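Local structure of extracellular ligand-binding receptor (Desulfohalobium retbaense DSM 5692, 5ERE) at residues Val67-Cys70 with Ala74-Ala77; Gln113-Gln118 with Tyr306-Lys311; Gln153-Gln158 with Lys175-Glu180; Thr546-Gly549 with Asn554-Leu557. The protein probably serves as an extracellular sensor, holding 2-oxo-4-methylpentanoic acid in a periplasmic-binding-protein-like module and cytosine in a tandem PAS module. All coordinates share one frame; numbering follows the deposited sequence.

Interaction 1 of 4, residues Val67-Cys70 with Ala74-Ala77; sequences VVSC and ASSA
Ser69 and Ser75 meet hydroxyl to hydroxyl across the start of a beta-alpha-beta unit, in which strand 64-70 leads into helix 72-84 and the chain returns as strand 88-92 of the same parallel sheet. This is the building block of the periplasmic binding protein fold, and the contact illustrates how such a unit can tie its strand end to the first part of its helix. The side chain of Ser69 leaves the sheet toward the helix, with OG lodged between the backbone N and the carbonyl carbon (chi1 63°), a torsion that lifts the oxygen to the helix. Ser75 has its OG beside its own backbone N (chi1 -73°) and brings it back to the strand end. The two side chains thus touch through their oxygens, Ser69 OG to Ser75 OG at 2.7 Å, in a hydrogen bond between the two hydroxyls. Each hydroxyl has a further partner: His89 NE2 for Ser69 OG, and Ser94 OG for Ser75 OG. Ser94 also lines the pocket of 2-oxo-4-methylpentanoic acid, which places Ser75 in the second shell of that pocket, where it is likely to steady the Ser94 hydroxyl. The oxygens are buried, and each is satisfied by partners within the protein. Ser75 OG also passes 3.2 Å from Ser69 O, at an angle too poor for a bond. One residue earlier on the helix, Ala74 CB packs on the strand's last carbonyl, 3.3 Å from Cys70 O.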
loop_
_atom_site.group_PDB
_atom_site.type_symbol
_atom_site.label_atom_id
_atom_site.label_comp_id
_atom_site.label_asym_id
_atom_site.label_seq_id
_atom_site.Cartn_x
_atom_site.Cartn_y
_atom_site.Cartn_z
ATOM N N VAL A 67 -20.282 -17.633 13.528
ATOM C CA VAL A 67 -21.114 -16.497 13.123
ATOM C C VAL A 67 -20.311 -15.648 12.189
ATOM O O VAL A 67 -19.203 -15.258 12.509
ATOM C CB VAL A 67 -21.570 -15.643 14.330
ATOM C CG1 VAL A 67 -22.428 -14.440 13.855
ATOM C CG2 VAL A 67 -22.377 -16.470 15.224
ATOM N N VAL A 68 -20.881 -15.388 11.017
ATOM C CA VAL A 68 -20.305 -14.496 10.046
ATOM C C VAL A 68 -21.155 -13.219 10.043
ATOM O O VAL A 68 -22.380 -13.301 10.040
ATOM C CB VAL A 68 -20.288 -15.152 8.653
ATOM C CG1 VAL A 68 -19.617 -14.268 7.651
ATOM C CG2 VAL A 68 -19.529 -16.517 8.765
ATOM N N SER A 69 -20.511 -12.066 10.075
ATOM C CA SER A 69 -21.235 -10.807 9.958
ATOM C C SER A 69 -20.673 -9.946 8.864
ATOM O O SER A 69 -19.468 -9.805 8.750
ATOM C CB SER A 69 -21.197 -10.050 11.286
ATOM O OG SER A 69 -19.870 -9.720 11.629
ATOM N N CYS A 70 -21.568 -9.359 8.072
ATOM C CA CYS A 70 -21.203 -8.340 7.111
ATOM C C CYS A 70 -21.338 -6.945 7.751
ATOM O O CYS A 70 -22.277 -6.726 8.487
ATOM C CB CYS A 70 -22.088 -8.422 5.871
ATOM S SG CYS A 70 -21.819 -6.960 4.822
ATOM N N ALA A 74 -21.690 -3.893 12.137
ATOM C CA ALA A 74 -22.156 -5.152 12.698
ATOM C C ALA A 74 -20.961 -5.913 13.304
ATOM O O ALA A 74 -21.038 -6.462 14.409
ATOM C CB ALA A 74 -22.843 -5.991 11.666
ATOM N N SER A 75 -19.842 -5.914 12.594
ATOM C CA SER A 75 -18.735 -6.760 12.981
ATOM C C SER A 75 -18.061 -6.215 14.248
ATOM O O SER A 75 -17.650 -6.984 15.103
ATOM C CB SER A 75 -17.713 -6.897 11.838
ATOM O OG SER A 75 -18.203 -7.726 10.771
ATOM N N SER A 76 -17.945 -4.895 14.368
ATOM C CA SER A 76 -17.303 -4.317 15.538
ATOM C C SER A 76 -18.137 -4.591 16.804
ATOM O O SER A 76 -17.583 -4.867 17.857
ATOM C CB SER A 76 -17.070 -2.819 15.326
ATOM O OG SER A 76 -15.929 -2.614 14.506
ATOM N N ALA A 77 -19.459 -4.579 16.673
ATOM C CA ALA A 77 -20.365 -4.830 17.798
ATOM C C ALA A 77 -20.431 -6.314 18.163
ATOM O O ALA A 77 -20.572 -6.668 19.332
ATOM C CB ALA A 77 -21.750 -4.322 17.476
#

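Interaction 2 of 4, residues Gln113-Gln118 with Tyr306-Lys311; sequences QQEQEQ and YPYIFK. With EDO (1,2-ethanediol), chain G.
Gln118 and Tyr308 bring helix 112-123 against strand 304-314 in the periplasmic-binding-protein part of the chain. From CB the glutamine side chain runs out extended, CG lying beside the backbone N (chi1 -63°), and each atom of its end meets the tyrosine: CD lies 3.7 Å from Tyr308 CB, OE1 closes on the same Tyr308 CB at 3.3 Å, and NE2 donates to Tyr308 O at 3.2 Å. This bond is bent, 143° at the hydrogen, and the donor stands well above the carbonyl plane, although the oxygen lies close to the plane of the amide. NE2 has a weak second acceptor in Asn472 O. With an alanine here, Tyr308 O is likely to lose this donor and a gap to open beside Tyr308 CB. Phe310 presents its edge to the backbone of Gln118, with CZ 3.2 Å from Gln118 O. Further along the tyrosine ring, Glu115 CD approaches Tyr308 CE2 obliquely. A water donates to Glu115 OE1 and accepts from Tyr308 OH, at 2.7 Å and 2.6 Å. With Glu115 OE2 bound by Thr230 OG1 and Arg210 N, both carboxylate oxygens have donors, which is likely to stabilise a buried negative charge.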
loop_
_atom_site.group_PDB
_atom_site.type_symbol
_atom_site.label_atom_id
_atom_site.label_comp_id
_atom_site.label_asym_id
_atom_site.label_seq_id
_atom_site.Cartn_x
_atom_site.Cartn_y
_atom_site.Cartn_z
ATOM N N GLN A 113 -6.811 1.340 7.101
ATOM C CA GLN A 113 -5.450 1.863 7.157
ATOM C C GLN A 113 -4.654 1.503 5.922
ATOM O O GLN A 113 -3.998 2.360 5.315
ATOM C CB GLN A 113 -4.687 1.344 8.378
ATOM C CG GLN A 113 -3.339 2.070 8.527
ATOM C CD GLN A 113 -2.580 1.705 9.784
ATOM O OE1 GLN A 113 -3.171 1.436 10.826
ATOM N NE2 GLN A 113 -1.255 1.701 9.692
ATOM N N GLN A 114 -4.732 0.231 5.534
ATOM C CA GLN A 114 -3.966 -0.224 4.390
ATOM C C GLN A 114 -4.492 0.436 3.132
ATOM O O GLN A 114 -3.714 0.915 2.343
ATOM C CB GLN A 114 -4.021 -1.761 4.237
ATOM N N GLU A 115 -5.810 0.434 2.956
ATOM C CA GLU A 115 -6.414 0.942 1.738
ATOM C C GLU A 115 -6.182 2.461 1.644
ATOM O O GLU A 115 -5.925 2.999 0.559
ATOM C CB GLU A 115 -7.926 0.624 1.675
ATOM C CG GLU A 115 -8.558 1.084 0.354
ATOM C CD GLU A 115 -10.029 0.740 0.204
ATOM O OE1 GLU A 115 -10.649 0.277 1.179
ATOM O OE2 GLU A 115 -10.575 0.931 -0.911
ATOM N N GLN A 116 -6.240 3.133 2.794
ATOM C CA GLN A 116 -5.983 4.594 2.874
ATOM C C GLN A 116 -4.550 4.980 2.447
ATOM O O GLN A 116 -4.352 5.945 1.692
ATOM C CB GLN A 116 -6.250 5.085 4.303
ATOM C CG GLN A 116 -6.375 6.595 4.399
ATOM C CD GLN A 116 -5.030 7.292 4.414
ATOM O OE1 GLN A 116 -4.079 6.834 5.066
ATOM N NE2 GLN A 116 -4.932 8.397 3.665
ATOM N N GLU A 117 -3.567 4.190 2.890
ATOM C CA GLU A 117 -2.162 4.357 2.483
ATOM C C GLU A 117 -1.995 4.310 0.962
ATOM O O GLU A 117 -1.192 5.044 0.385
ATOM C CB GLU A 117 -1.286 3.268 3.100
ATOM C CG GLU A 117 -0.470 3.696 4.310
ATOM C CD GLU A 117 -0.162 2.540 5.250
ATOM O OE1 GLU A 117 0.298 1.449 4.786
ATOM O OE2 GLU A 117 -0.408 2.734 6.462
ATOM N N GLN A 118 -2.748 3.435 0.310
ATOM C CA GLN A 118 -2.654 3.332 -1.138
ATOM C C GLN A 118 -3.377 4.511 -1.821
ATOM O O GLN A 118 -2.841 5.120 -2.748
ATOM C CB GLN A 118 -3.216 1.995 -1.607
ATOM C CG GLN A 118 -2.383 0.800 -1.044
ATOM C CD GLN A 118 -2.742 -0.536 -1.661
ATOM O OE1 GLN A 118 -3.306 -1.429 -0.992
ATOM N NE2 GLN A 118 -2.406 -0.693 -2.943
ATOM N N TYR A 306 -4.164 -8.634 0.987
ATOM C CA TYR A 306 -3.992 -8.939 -0.425
ATOM C C TYR A 306 -3.893 -7.608 -1.185
ATOM O O TYR A 306 -4.363 -6.569 -0.696
ATOM C CB TYR A 306 -5.132 -9.788 -0.964
ATOM C CG TYR A 306 -6.519 -9.488 -0.451
ATOM C CD1 TYR A 306 -7.030 -10.147 0.656
ATOM C CD2 TYR A 306 -7.350 -8.583 -1.114
ATOM C CE1 TYR A 306 -8.296 -9.929 1.107
ATOM C CE2 TYR A 306 -8.644 -8.338 -0.652
ATOM C CZ TYR A 306 -9.099 -9.002 0.472
ATOM O OH TYR A 306 -10.374 -8.850 0.966
ATOM N N PRO A 307 -3.267 -7.628 -2.359
ATOM C CA PRO A 307 -2.994 -6.320 -2.979
ATOM C C PRO A 307 -4.235 -5.607 -3.559
ATOM O O PRO A 307 -5.252 -6.235 -3.871
ATOM C CB PRO A 307 -1.986 -6.664 -4.081
ATOM C CG PRO A 307 -2.219 -8.161 -4.374
ATOM C CD PRO A 307 -2.604 -8.755 -3.069
ATOM N N TYR A 308 -4.125 -4.277 -3.633
ATOM C CA TYR A 308 -5.120 -3.382 -4.210
ATOM C C TYR A 308 -4.497 -2.625 -5.385
ATOM O O TYR A 308 -3.254 -2.443 -5.473
ATOM C CB TYR A 308 -5.645 -2.330 -3.180
ATOM C CG TYR A 308 -6.751 -2.774 -2.253
ATOM C CD1 TYR A 308 -6.696 -3.993 -1.590
ATOM C CD2 TYR A 308 -7.839 -1.972 -2.021
ATOM C CE1 TYR A 308 -7.706 -4.389 -0.736
ATOM C CE2 TYR A 308 -8.847 -2.355 -1.182
ATOM C CZ TYR A 308 -8.770 -3.595 -0.542
ATOM O OH TYR A 308 -9.756 -4.012 0.291
ATOM N N ILE A 309 -5.376 -2.156 -6.267
ATOM C CA ILE A 309 -4.981 -1.311 -7.377
ATOM C C ILE A 309 -5.927 -0.120 -7.467
ATOM O O ILE A 309 -6.996 -0.089 -6.839
ATOM C CB ILE A 309 -5.015 -2.008 -8.728
ATOM C CG1 ILE A 309 -6.362 -2.726 -8.918
ATOM C CG2 ILE A 309 -3.868 -2.954 -8.821
ATOM C CD1 ILE A 309 -6.702 -3.084 -10.359
ATOM N N PHE A 310 -5.518 0.826 -8.283
ATOM C CA PHE A 310 -6.434 1.862 -8.741
ATOM C C PHE A 310 -7.267 1.427 -9.925
ATOM O O PHE A 310 -6.767 0.810 -10.876
ATOM C CB PHE A 310 -5.654 3.112 -9.075
ATOM C CG PHE A 310 -5.205 3.849 -7.867
ATOM C CD1 PHE A 310 -6.092 4.638 -7.171
ATOM C CD2 PHE A 310 -3.901 3.742 -7.416
ATOM C CE1 PHE A 310 -5.682 5.330 -6.030
ATOM C CE2 PHE A 310 -3.484 4.431 -6.285
ATOM C CZ PHE A 310 -4.384 5.217 -5.591
ATOM N N LYS A 311 -8.558 1.708 -9.809
ATOM C CA LYS A 311 -9.506 1.488 -10.868
ATOM C C LYS A 311 -10.241 2.775 -11.183
ATOM O O LYS A 311 -10.180 3.749 -10.422
ATOM C CB LYS A 311 -10.483 0.385 -10.481
ATOM C CG LYS A 311 -9.798 -0.941 -10.410
ATOM C CD LYS A 311 -10.751 -2.088 -10.196
ATOM C CE LYS A 311 -11.339 -2.646 -11.501
ATOM N NZ LYS A 311 -12.278 -3.748 -11.173
HETATM C C1 EDO G . -7.908 -0.869 10.375
HETATM O O1 EDO G . -7.749 0.267 9.513
HETATM C C2 EDO G . -9.348 -0.860 10.847
HETATM O O2 EDO G . -9.895 -2.181 10.778
HETATM O O HOH W 1 -10.665 -2.265 1.991
#

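Interaction 3 of 4, residues Gln153-Gln158 with Lys175-Glu180; sequences QVVAAQ and KARDSE
The carbonyl oxygen of Val155 has the side chain of Arg177 drawn along it: CG lies 3.7 Å, CD 3.4 Å and NE 3.5 Å from Val155 O. It reaches the guanidinium at its edge, near the plane of that group. The contact belongs to a beta-alpha-beta crossover, in which strand 154-160, helix 168-175 and strand 181-185 belong to one parallel part of a sheet and strand 129-134 lies between strands 154-160 and 181-185. Here the loop following the helix folds back over the beginning of the first strand. Arg177 has CG beside its backbone N and then turns about its CB-CG bond (chi2 -96°), which makes the chain follow the valine backbone. The two side chains run past one another in opposite directions, so they meet near their bases: Val155 CG2 packs on Arg177 CB at 3.7 Å, and the same methyl comes within 4.4 Å of Ser179 CB. Ser179 also touches Ala130, while the backbone of Val155 bonds to Ile129, so both segments meet strand 129-134. Arg177 is the third residue of a type I beta turn from Lys175 to Asp178, and Asp178 takes a left-handed backbone conformation (phi 48°) that redirects the chain toward strand 181-185. The turn is closed by Asp178 N donating to Lys175 O at 2.9 Å.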
loop_
_atom_site.group_PDB
_atom_site.type_symbol
_atom_site.label_atom_id
_atom_site.label_comp_id
_atom_site.label_asym_id
_atom_site.label_seq_id
_atom_site.Cartn_x
_atom_site.Cartn_y
_atom_site.Cartn_z
ATOM N N GLN A 153 -4.966 19.766 3.346
ATOM C CA GLN A 153 -5.715 19.629 2.107
ATOM C C GLN A 153 -7.207 19.328 2.318
ATOM O O GLN A 153 -8.028 19.607 1.437
ATOM C CB GLN A 153 -5.086 18.533 1.235
ATOM C CG GLN A 153 -3.700 18.847 0.689
ATOM C CD GLN A 153 -2.598 18.797 1.739
ATOM O OE1 GLN A 153 -2.772 18.263 2.845
ATOM N NE2 GLN A 153 -1.444 19.369 1.392
ATOM N N VAL A 154 -7.556 18.765 3.471
ATOM C CA VAL A 154 -8.939 18.376 3.729
ATOM C C VAL A 154 -9.743 19.608 4.157
ATOM O O VAL A 154 -9.552 20.131 5.257
ATOM C CB VAL A 154 -9.029 17.256 4.804
ATOM C CG1 VAL A 154 -10.462 17.070 5.277
ATOM C CG2 VAL A 154 -8.478 15.906 4.253
ATOM N N VAL A 155 -10.642 20.052 3.277
ATOM C CA VAL A 155 -11.358 21.324 3.456
ATOM C C VAL A 155 -12.818 21.142 3.904
ATOM O O VAL A 155 -13.532 22.118 4.146
ATOM C CB VAL A 155 -11.324 22.157 2.141
ATOM C CG1 VAL A 155 -9.891 22.353 1.680
ATOM C CG2 VAL A 155 -12.162 21.518 1.014
ATOM N N ALA A 156 -13.251 19.892 4.031
ATOM C CA ALA A 156 -14.633 19.577 4.374
ATOM C C ALA A 156 -14.792 18.078 4.647
ATOM O O ALA A 156 -14.250 17.263 3.910
ATOM C CB ALA A 156 -15.566 20.003 3.259
ATOM N N ALA A 157 -15.539 17.741 5.697
ATOM C CA ALA A 157 -15.770 16.355 6.098
ATOM C C ALA A 157 -17.236 16.183 6.494
ATOM O O ALA A 157 -17.608 16.439 7.639
ATOM C CB ALA A 157 -14.854 15.971 7.250
ATOM N N GLN A 158 -18.051 15.759 5.530
ATOM C CA GLN A 158 -19.497 15.673 5.692
ATOM C C GLN A 158 -19.954 14.213 5.766
ATOM O O GLN A 158 -19.399 13.355 5.089
ATOM C CB GLN A 158 -20.203 16.378 4.531
ATOM C CG GLN A 158 -19.990 17.897 4.474
ATOM C CD GLN A 158 -20.591 18.612 5.685
ATOM O OE1 GLN A 158 -21.810 18.752 5.789
ATOM N NE2 GLN A 158 -19.736 19.035 6.617
ATOM N N LYS A 175 -19.581 22.375 -1.984
ATOM C CA LYS A 175 -19.359 23.217 -3.149
ATOM C C LYS A 175 -18.714 24.522 -2.711
ATOM O O LYS A 175 -17.816 25.028 -3.372
ATOM C CB LYS A 175 -20.662 23.491 -3.892
ATOM C CG LYS A 175 -20.530 24.559 -4.962
ATOM C CD LYS A 175 -21.737 24.576 -5.874
ATOM C CE LYS A 175 -22.033 25.970 -6.395
ATOM N NZ LYS A 175 -23.279 26.008 -7.204
ATOM N N ALA A 176 -19.136 25.012 -1.551
ATOM C CA ALA A 176 -18.657 26.290 -1.034
ATOM C C ALA A 176 -17.207 26.222 -0.564
ATOM O O ALA A 176 -16.681 27.212 -0.057
ATOM C CB ALA A 176 -19.549 26.766 0.106
ATOM N N ARG A 177 -16.556 25.069 -0.724
ATOM C CA ARG A 177 -15.137 24.994 -0.389
ATOM C C ARG A 177 -14.301 24.719 -1.619
ATOM O O ARG A 177 -13.088 24.506 -1.505
ATOM C CB ARG A 177 -14.876 23.937 0.667
ATOM C CG ARG A 177 -15.815 23.987 1.843
ATOM C CD ARG A 177 -15.249 24.766 3.002
ATOM N NE ARG A 177 -16.062 24.510 4.193
ATOM C CZ ARG A 177 -16.932 25.361 4.738
ATOM N NH1 ARG A 177 -17.112 26.581 4.237
ATOM N NH2 ARG A 177 -17.618 24.989 5.812
ATOM N N ASP A 178 -14.957 24.715 -2.782
ATOM C CA ASP A 178 -14.261 24.632 -4.072
ATOM C C ASP A 178 -13.222 23.517 -4.076
ATOM O O ASP A 178 -12.037 23.753 -4.328
ATOM C CB ASP A 178 -13.601 25.973 -4.391
ATOM C CG ASP A 178 -14.549 27.138 -4.171
ATOM O OD1 ASP A 178 -15.442 27.328 -5.022
ATOM O OD2 ASP A 178 -14.425 27.837 -3.139
ATOM N N SER A 179 -13.672 22.309 -3.763
ATOM C CA SER A 179 -12.751 21.205 -3.601
ATOM C C SER A 179 -12.222 20.783 -4.960
ATOM O O SER A 179 -12.867 20.978 -5.991
ATOM C CB SER A 179 -13.426 20.028 -2.885
ATOM O OG SER A 179 -14.478 19.482 -3.664
ATOM N N GLU A 180 -11.031 20.213 -4.933
ATOM C CA GLU A 180 -10.362 19.683 -6.104
ATOM C C GLU A 180 -10.706 18.193 -6.296
ATOM O O GLU A 180 -10.862 17.697 -7.417
ATOM C CB GLU A 180 -8.860 19.873 -5.930
ATOM C CG GLU A 180 -8.136 20.498 -7.088
ATOM C CD GLU A 180 -6.730 20.896 -6.698
ATOM O OE1 GLU A 180 -5.781 20.142 -7.014
ATOM O OE2 GLU A 180 -6.585 21.963 -6.058
#

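Interaction 4 of 4, residues Thr546-Gly549 with Asn554-Leu557; sequences TSIG and NYRL
Ser547 OG receives a hydrogen bond from Arg556 NH1 at 2.8 Å, the oxygen tilted somewhat out of the guanidinium plane, and donates its own hydrogen bond to Ala522 O. The pair stands across a beta hairpin, strand 541-550 against strand 553-561. Arg556 turns about its CB-CG bond (chi2 -77°) and so returns over the serine, while its remaining nitrogens are occupied too: NE by Met518 O and NH2 by Val519 O. A leucine in its place would probably leave Ser547 OG without this donor and the two helix-end carbonyls without their partners. The backbone is satisfied by reciprocal bonds. Thr546 N donates to Leu557 O at 2.9 Å and Leu557 N to Thr546 O at 2.8 Å; at the next hydrogen-bonded pair, two residues along, Ile548 N donates to Tyr555 O and Tyr555 N to Ile548 O at 2.7 Å. Gly549 faces Asn554 so closely that a CB would collide with Asn554 CA. Two side-chain hydroxyls find partners beyond the hairpin, Thr546 OG1 at Glu523 OE2 and Tyr555 OH at Ser424 O. Ile548 and Leu557, on the face away from Arg556, pack against helices 324-357 and 461-470, and strand 476-480 flanks strand 553-561.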
loop_
_atom_site.group_PDB
_atom_site.type_symbol
_atom_site.label_atom_id
_atom_site.label_comp_id
_atom_site.label_asym_id
_atom_site.label_seq_id
_atom_site.Cartn_x
_atom_site.Cartn_y
_atom_site.Cartn_z
ATOM N N THR A 546 12.990 4.482 -15.664
ATOM C CA THR A 546 13.574 5.805 -15.668
ATOM C C THR A 546 14.952 5.706 -15.003
ATOM O O THR A 546 15.444 4.607 -14.731
ATOM C CB THR A 546 12.638 6.850 -14.953
ATOM O OG1 THR A 546 13.175 8.161 -15.129
ATOM C CG2 THR A 546 12.475 6.573 -13.455
ATOM N N SER A 547 15.588 6.845 -14.774
ATOM C CA SER A 547 16.908 6.873 -14.200
ATOM C C SER A 547 16.962 7.875 -13.062
ATOM O O SER A 547 16.266 8.885 -13.066
ATOM C CB SER A 547 17.965 7.200 -15.249
ATOM O OG SER A 547 18.065 6.170 -16.212
ATOM N N ILE A 548 17.781 7.532 -12.081
ATOM C CA ILE A 548 18.121 8.392 -10.964
ATOM C C ILE A 548 19.631 8.414 -10.754
ATOM O O ILE A 548 20.319 7.415 -10.985
ATOM C CB ILE A 548 17.464 7.909 -9.671
ATOM C CG1 ILE A 548 17.696 6.388 -9.519
ATOM C CG2 ILE A 548 15.979 8.231 -9.697
ATOM C CD1 ILE A 548 17.695 5.982 -8.185
ATOM N N GLY A 549 20.155 9.541 -10.293
ATOM C CA GLY A 549 21.572 9.613 -9.989
ATOM C C GLY A 549 22.119 11.008 -9.781
ATOM O O GLY A 549 21.363 11.977 -9.743
ATOM N N ASN A 554 24.415 7.295 -12.975
ATOM C CA ASN A 554 22.992 7.069 -13.031
ATOM C C ASN A 554 22.642 5.587 -12.898
ATOM O O ASN A 554 23.372 4.726 -13.381
ATOM C CB ASN A 554 22.436 7.650 -14.335
ATOM C CG ASN A 554 22.751 9.134 -14.478
ATOM O OD1 ASN A 554 22.304 9.960 -13.681
ATOM N ND2 ASN A 554 23.548 9.470 -15.472
ATOM N N TYR A 555 21.523 5.331 -12.219
ATOM C CA TYR A 555 20.954 4.002 -12.042
ATOM C C TYR A 555 19.616 3.953 -12.703
ATOM O O TYR A 555 18.851 4.941 -12.673
ATOM C CB TYR A 555 20.782 3.654 -10.547
ATOM C CG TYR A 555 21.981 3.978 -9.739
ATOM C CD1 TYR A 555 23.123 3.205 -9.805
ATOM C CD2 TYR A 555 21.987 5.089 -8.922
ATOM C CE1 TYR A 555 24.237 3.532 -9.057
ATOM C CE2 TYR A 555 23.070 5.411 -8.194
ATOM C CZ TYR A 555 24.196 4.640 -8.256
ATOM O OH TYR A 555 25.281 5.013 -7.493
ATOM N N ARG A 556 19.301 2.787 -13.250
ATOM C CA ARG A 556 17.999 2.570 -13.828
ATOM C C ARG A 556 17.050 2.047 -12.781
ATOM O O ARG A 556 17.386 1.131 -12.025
ATOM C CB ARG A 556 18.067 1.596 -15.011
ATOM C CG ARG A 556 19.142 1.913 -16.007
ATOM C CD ARG A 556 18.780 3.096 -16.936
ATOM N NE ARG A 556 19.803 3.275 -17.966
ATOM C CZ ARG A 556 20.575 4.352 -18.130
ATOM N NH1 ARG A 556 20.452 5.413 -17.349
ATOM N NH2 ARG A 556 21.475 4.378 -19.109
ATOM N N LEU A 557 15.860 2.653 -12.772
ATOM C CA LEU A 557 14.782 2.391 -11.849
ATOM C C LEU A 557 13.644 1.871 -12.673
ATOM O O LEU A 557 13.093 2.599 -13.511
ATOM C CB LEU A 557 14.385 3.674 -11.091
ATOM C CG LEU A 557 13.332 3.564 -9.988
ATOM C CD1 LEU A 557 13.932 2.898 -8.730
ATOM C CD2 LEU A 557 12.787 4.964 -9.661
#

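Overall arrangement
Along the chain interaction 1 comes first; the first segment of interaction 2 follows, then interaction 3, then the strand that completes interaction 2, and finally interaction 4. The first three fall in the periplasmic-binding-protein region. Interaction 1 belongs to its five-stranded parallel sheet, whereas interactions 2 and 3, with centres about 23 Å apart, both reach the larger mixed sheet. Interaction 2 lies near the middle of the molecule, about 22 Å between centres from interaction 1 and 27 Å from interaction 4. Its Tyr308 bonds through the backbone to Asn472, shortly before strand 476-480 of the sheet holding interaction 4, a link between the 2-oxo-4-methylpentanoic acid-binding part and the loop leading into the C-terminal sheet.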